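PDB 6ZS0: DMATS type aromatic prenyltransferase from Streptomyces coelicolor, which probably catalyses the transfer of a dimethylallyl group to C-5 of the indole ring of tryptophan. Local coordinates for residues F111-F123 against F190-R202. Residues are numbered along the deposited sequence; the frame is centred on the assembly and turned at random.
Sequences FTTDALDELLDLF and FLALDLGNWTEPR
Leu191, Leu193 and Leu195 turn one row of side chains from strand 191-195 of the ABBA barrel toward the loop and short helices of 111-123, part of the layer packed round the barrel. Leu119 meets Leu193 tip to tip, CD1 to CD1 at 3.6 Å, and crosses Leu191 at about a right angle. The ring of Phe123 brings CZ to Leu191 CB at 4.0 Å. At the other end, Phe111 CG sits between its backbone N and carbonyl carbon (chi1 58°), which brings CD2 of the ring to 3.7 Å from Leu195 CB. Beside it, Thr112 N donates a nearly straight hydrogen bond to Gly196 O (2.9 Å, 164°). Thr112 CG2 reaches 3.5 Å from Thr199 OG1, and a glycine here would probably open a gap beside Thr199 OG1 and Trp198 O. In the next shell, Leu191, Leu193 and Leu195 pair by backbone bonds with strand 147-152. Leu173 of helix 162-175 also touches Leu193. The Trp198 ring has Gly196 N over one face, offset toward the rim, and the Arg202 guanidinium over the centre of the other. A water bridges the loops, accepting from Gly196 N and lying 2.8 Å from Thr112 O and 2.7 Å from Trp198 O.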
# COMPACT_ATOMS: atom_id res chain seq x y z
N PHE A 111 0.67 -20.62 5.59
CA PHE A 111 1.42 -19.62 6.38
C PHE A 111 0.82 -19.59 7.80
O PHE A 111 -0.32 -20.04 8.02
CB PHE A 111 1.48 -18.24 5.71
CG PHE A 111 0.16 -17.58 5.41
CD1 PHE A 111 -0.37 -17.63 4.13
CD2 PHE A 111 -0.52 -16.87 6.38
CE1 PHE A 111 -1.58 -17.03 3.84
CE2 PHE A 111 -1.74 -16.28 6.09
CZ PHE A 111 -2.26 -16.36 4.82
N THR A 112 1.61 -19.15 8.76
CA THR A 112 1.20 -19.13 10.19
C THR A 112 0.41 -17.84 10.44
O THR A 112 0.83 -16.77 9.93
CB THR A 112 2.43 -19.32 11.08
OG1 THR A 112 2.77 -20.71 10.97
CG2 THR A 112 2.20 -18.94 12.53
N THR A 113 -0.68 -17.94 11.18
CA THR A 113 -1.58 -16.79 11.51
C THR A 113 -1.59 -16.54 13.03
O THR A 113 -2.44 -15.77 13.46
CB THR A 113 -3.00 -17.03 11.00
OG1 THR A 113 -3.46 -18.26 11.56
CG2 THR A 113 -3.07 -17.07 9.48
N ASP A 114 -0.71 -17.18 13.79
CA ASP A 114 -0.63 -17.01 15.27
C ASP A 114 -0.42 -15.53 15.61
O ASP A 114 -1.04 -15.07 16.55
CB ASP A 114 0.49 -17.84 15.91
CG ASP A 114 0.20 -19.33 15.98
OD1 ASP A 114 -0.96 -19.75 15.68
OD2 ASP A 114 1.13 -20.08 16.36
N ALA A 115 0.42 -14.82 14.86
CA ALA A 115 0.74 -13.40 15.13
C ALA A 115 -0.52 -12.54 14.89
O ALA A 115 -0.80 -11.64 15.69
CB ALA A 115 1.90 -12.96 14.28
N LEU A 116 -1.27 -12.83 13.85
CA LEU A 116 -2.54 -12.11 13.59
C LEU A 116 -3.52 -12.41 14.73
O LEU A 116 -4.13 -11.51 15.22
CB LEU A 116 -3.09 -12.53 12.23
CG LEU A 116 -4.40 -11.90 11.83
CD1 LEU A 116 -4.33 -10.38 11.88
CD2 LEU A 116 -4.84 -12.38 10.45
N ASP A 117 -3.65 -13.69 15.10
CA ASP A 117 -4.62 -14.13 16.14
C ASP A 117 -4.36 -13.42 17.46
O ASP A 117 -5.33 -13.06 18.12
CB ASP A 117 -4.56 -15.64 16.30
CG ASP A 117 -5.22 -16.40 15.16
OD1 ASP A 117 -6.00 -15.78 14.40
OD2 ASP A 117 -4.97 -17.61 15.07
N GLU A 118 -3.09 -13.20 17.79
CA GLU A 118 -2.64 -12.47 18.99
C GLU A 118 -3.22 -11.05 19.04
O GLU A 118 -3.29 -10.51 20.14
CB GLU A 118 -1.11 -12.39 19.04
CG GLU A 118 -0.46 -13.67 19.42
CD GLU A 118 -0.55 -14.01 20.90
OE1 GLU A 118 -1.01 -13.13 21.71
OE2 GLU A 118 -0.17 -15.14 21.25
N LEU A 119 -3.65 -10.48 17.89
CA LEU A 119 -4.04 -9.04 17.78
C LEU A 119 -5.54 -8.83 17.57
O LEU A 119 -5.96 -7.67 17.63
CB LEU A 119 -3.30 -8.42 16.59
CG LEU A 119 -1.78 -8.43 16.69
CD1 LEU A 119 -1.19 -7.62 15.55
CD2 LEU A 119 -1.29 -7.91 18.02
N LEU A 120 -6.32 -9.87 17.29
CA LEU A 120 -7.69 -9.68 16.73
C LEU A 120 -8.62 -8.94 17.69
O LEU A 120 -9.46 -8.17 17.21
CB LEU A 120 -8.29 -11.04 16.33
CG LEU A 120 -7.64 -11.70 15.12
CD1 LEU A 120 -8.41 -12.94 14.76
CD2 LEU A 120 -7.56 -10.75 13.93
N ASP A 121 -8.53 -9.17 19.00
CA ASP A 121 -9.41 -8.46 19.95
C ASP A 121 -9.11 -6.96 19.92
O ASP A 121 -10.06 -6.16 20.12
CB ASP A 121 -9.31 -8.98 21.37
CG ASP A 121 -7.91 -8.90 21.90
OD1 ASP A 121 -7.04 -9.55 21.30
OD2 ASP A 121 -7.69 -8.17 22.87
N LEU A 122 -7.86 -6.57 19.68
CA LEU A 122 -7.47 -5.13 19.63
C LEU A 122 -8.06 -4.51 18.37
O LEU A 122 -8.51 -3.35 18.44
CB LEU A 122 -5.95 -4.97 19.59
CG LEU A 122 -5.18 -5.39 20.84
CD1 LEU A 122 -3.71 -5.41 20.54
CD2 LEU A 122 -5.48 -4.46 22.00
N PHE A 123 -8.03 -5.22 17.23
CA PHE A 123 -8.23 -4.61 15.90
C PHE A 123 -9.59 -4.94 15.28
O PHE A 123 -9.97 -4.21 14.35
CB PHE A 123 -7.05 -4.96 14.99
CG PHE A 123 -5.77 -4.27 15.37
CD1 PHE A 123 -4.73 -4.97 15.98
CD2 PHE A 123 -5.60 -2.92 15.12
CE1 PHE A 123 -3.55 -4.33 16.34
CE2 PHE A 123 -4.41 -2.30 15.45
CZ PHE A 123 -3.40 -3.00 16.07
N PHE A 190 -1.96 2.73 10.36
CA PHE A 190 -1.96 1.27 10.13
C PHE A 190 -0.99 0.59 11.06
O PHE A 190 0.08 1.18 11.36
CB PHE A 190 -1.50 0.92 8.71
CG PHE A 190 -2.25 1.63 7.62
CD1 PHE A 190 -3.50 1.20 7.23
CD2 PHE A 190 -1.68 2.69 6.93
CE1 PHE A 190 -4.19 1.86 6.23
CE2 PHE A 190 -2.37 3.35 5.93
CZ PHE A 190 -3.64 2.93 5.58
N LEU A 191 -1.34 -0.62 11.49
CA LEU A 191 -0.34 -1.61 11.90
C LEU A 191 -0.47 -2.80 10.96
O LEU A 191 -1.62 -3.25 10.69
CB LEU A 191 -0.59 -2.01 13.34
CG LEU A 191 0.46 -2.94 13.93
CD1 LEU A 191 0.71 -2.56 15.38
CD2 LEU A 191 0.04 -4.39 13.82
N ALA A 192 0.65 -3.28 10.45
CA ALA A 192 0.65 -4.37 9.47
C ALA A 192 1.53 -5.54 9.95
O ALA A 192 2.50 -5.32 10.69
CB ALA A 192 1.08 -3.87 8.14
N LEU A 193 1.14 -6.73 9.56
CA LEU A 193 1.91 -7.97 9.81
C LEU A 193 2.24 -8.62 8.48
O LEU A 193 1.34 -8.85 7.72
CB LEU A 193 1.08 -8.94 10.67
CG LEU A 193 0.90 -8.56 12.12
CD1 LEU A 193 0.05 -9.62 12.83
CD2 LEU A 193 2.25 -8.41 12.81
N ASP A 194 3.50 -8.97 8.27
CA ASP A 194 3.95 -9.80 7.13
C ASP A 194 3.79 -11.27 7.54
O ASP A 194 4.48 -11.65 8.47
CB ASP A 194 5.40 -9.48 6.79
CG ASP A 194 5.57 -8.79 5.47
OD1 ASP A 194 5.27 -9.43 4.44
OD2 ASP A 194 5.98 -7.63 5.49
N LEU A 195 2.88 -12.02 6.93
CA LEU A 195 2.60 -13.46 7.27
C LEU A 195 3.23 -14.41 6.24
O LEU A 195 3.12 -14.18 5.01
CB LEU A 195 1.09 -13.69 7.36
CG LEU A 195 0.31 -12.74 8.26
CD1 LEU A 195 -1.18 -13.04 8.17
CD2 LEU A 195 0.79 -12.82 9.69
N GLY A 196 3.86 -15.48 6.72
CA GLY A 196 4.49 -16.50 5.88
C GLY A 196 4.73 -17.77 6.67
O GLY A 196 3.97 -18.03 7.62
N ASN A 197 5.76 -18.53 6.31
CA ASN A 197 6.05 -19.84 6.95
C ASN A 197 6.84 -19.64 8.25
O ASN A 197 7.30 -20.64 8.83
CB ASN A 197 6.76 -20.75 5.97
CG ASN A 197 8.16 -20.30 5.62
OD1 ASN A 197 8.56 -19.17 5.92
ND2 ASN A 197 8.93 -21.20 5.00
N TRP A 198 6.99 -18.39 8.69
CA TRP A 198 7.64 -18.02 9.97
C TRP A 198 6.53 -17.86 11.03
O TRP A 198 5.38 -17.54 10.64
CB TRP A 198 8.50 -16.77 9.82
CG TRP A 198 7.80 -15.63 9.13
CD1 TRP A 198 6.98 -14.70 9.72
CD2 TRP A 198 7.81 -15.31 7.73
NE1 TRP A 198 6.50 -13.83 8.79
CE2 TRP A 198 6.99 -14.17 7.55
CE3 TRP A 198 8.43 -15.87 6.60
CZ2 TRP A 198 6.79 -13.58 6.30
CZ3 TRP A 198 8.21 -15.30 5.37
CH2 TRP A 198 7.40 -14.16 5.22
N THR A 199 6.85 -18.14 12.30
CA THR A 199 5.98 -17.83 13.46
C THR A 199 6.47 -16.51 14.09
O THR A 199 5.62 -15.78 14.68
CB THR A 199 5.90 -19.02 14.43
OG1 THR A 199 5.32 -20.13 13.73
CG2 THR A 199 5.09 -18.74 15.67
N GLU A 200 7.76 -16.19 13.93
CA GLU A 200 8.37 -14.90 14.36
C GLU A 200 7.67 -13.75 13.63
O GLU A 200 7.81 -13.61 12.41
CB GLU A 200 9.87 -14.86 14.09
CG GLU A 200 10.58 -13.71 14.80
CD GLU A 200 10.23 -13.57 16.28
OE1 GLU A 200 10.07 -12.41 16.74
OE2 GLU A 200 10.12 -14.62 16.97
N PRO A 201 6.92 -12.88 14.34
CA PRO A 201 6.21 -11.79 13.67
C PRO A 201 7.14 -10.79 12.96
O PRO A 201 8.20 -10.49 13.46
CB PRO A 201 5.45 -11.09 14.83
CG PRO A 201 6.20 -11.51 16.08
CD PRO A 201 6.69 -12.91 15.79
N ARG A 202 6.70 -10.30 11.80
CA ARG A 202 7.29 -9.12 11.12
C ARG A 202 6.26 -7.98 11.22
O ARG A 202 5.29 -8.01 10.47
CB ARG A 202 7.68 -9.57 9.72
CG ARG A 202 8.44 -10.90 9.75
CD ARG A 202 9.15 -11.23 8.46
NE ARG A 202 9.93 -12.46 8.63
CZ ARG A 202 10.44 -13.18 7.64
NH1 ARG A 202 10.27 -12.81 6.38
NH2 ARG A 202 11.13 -14.28 7.91
O HOH W 1 3.46 -15.91 9.66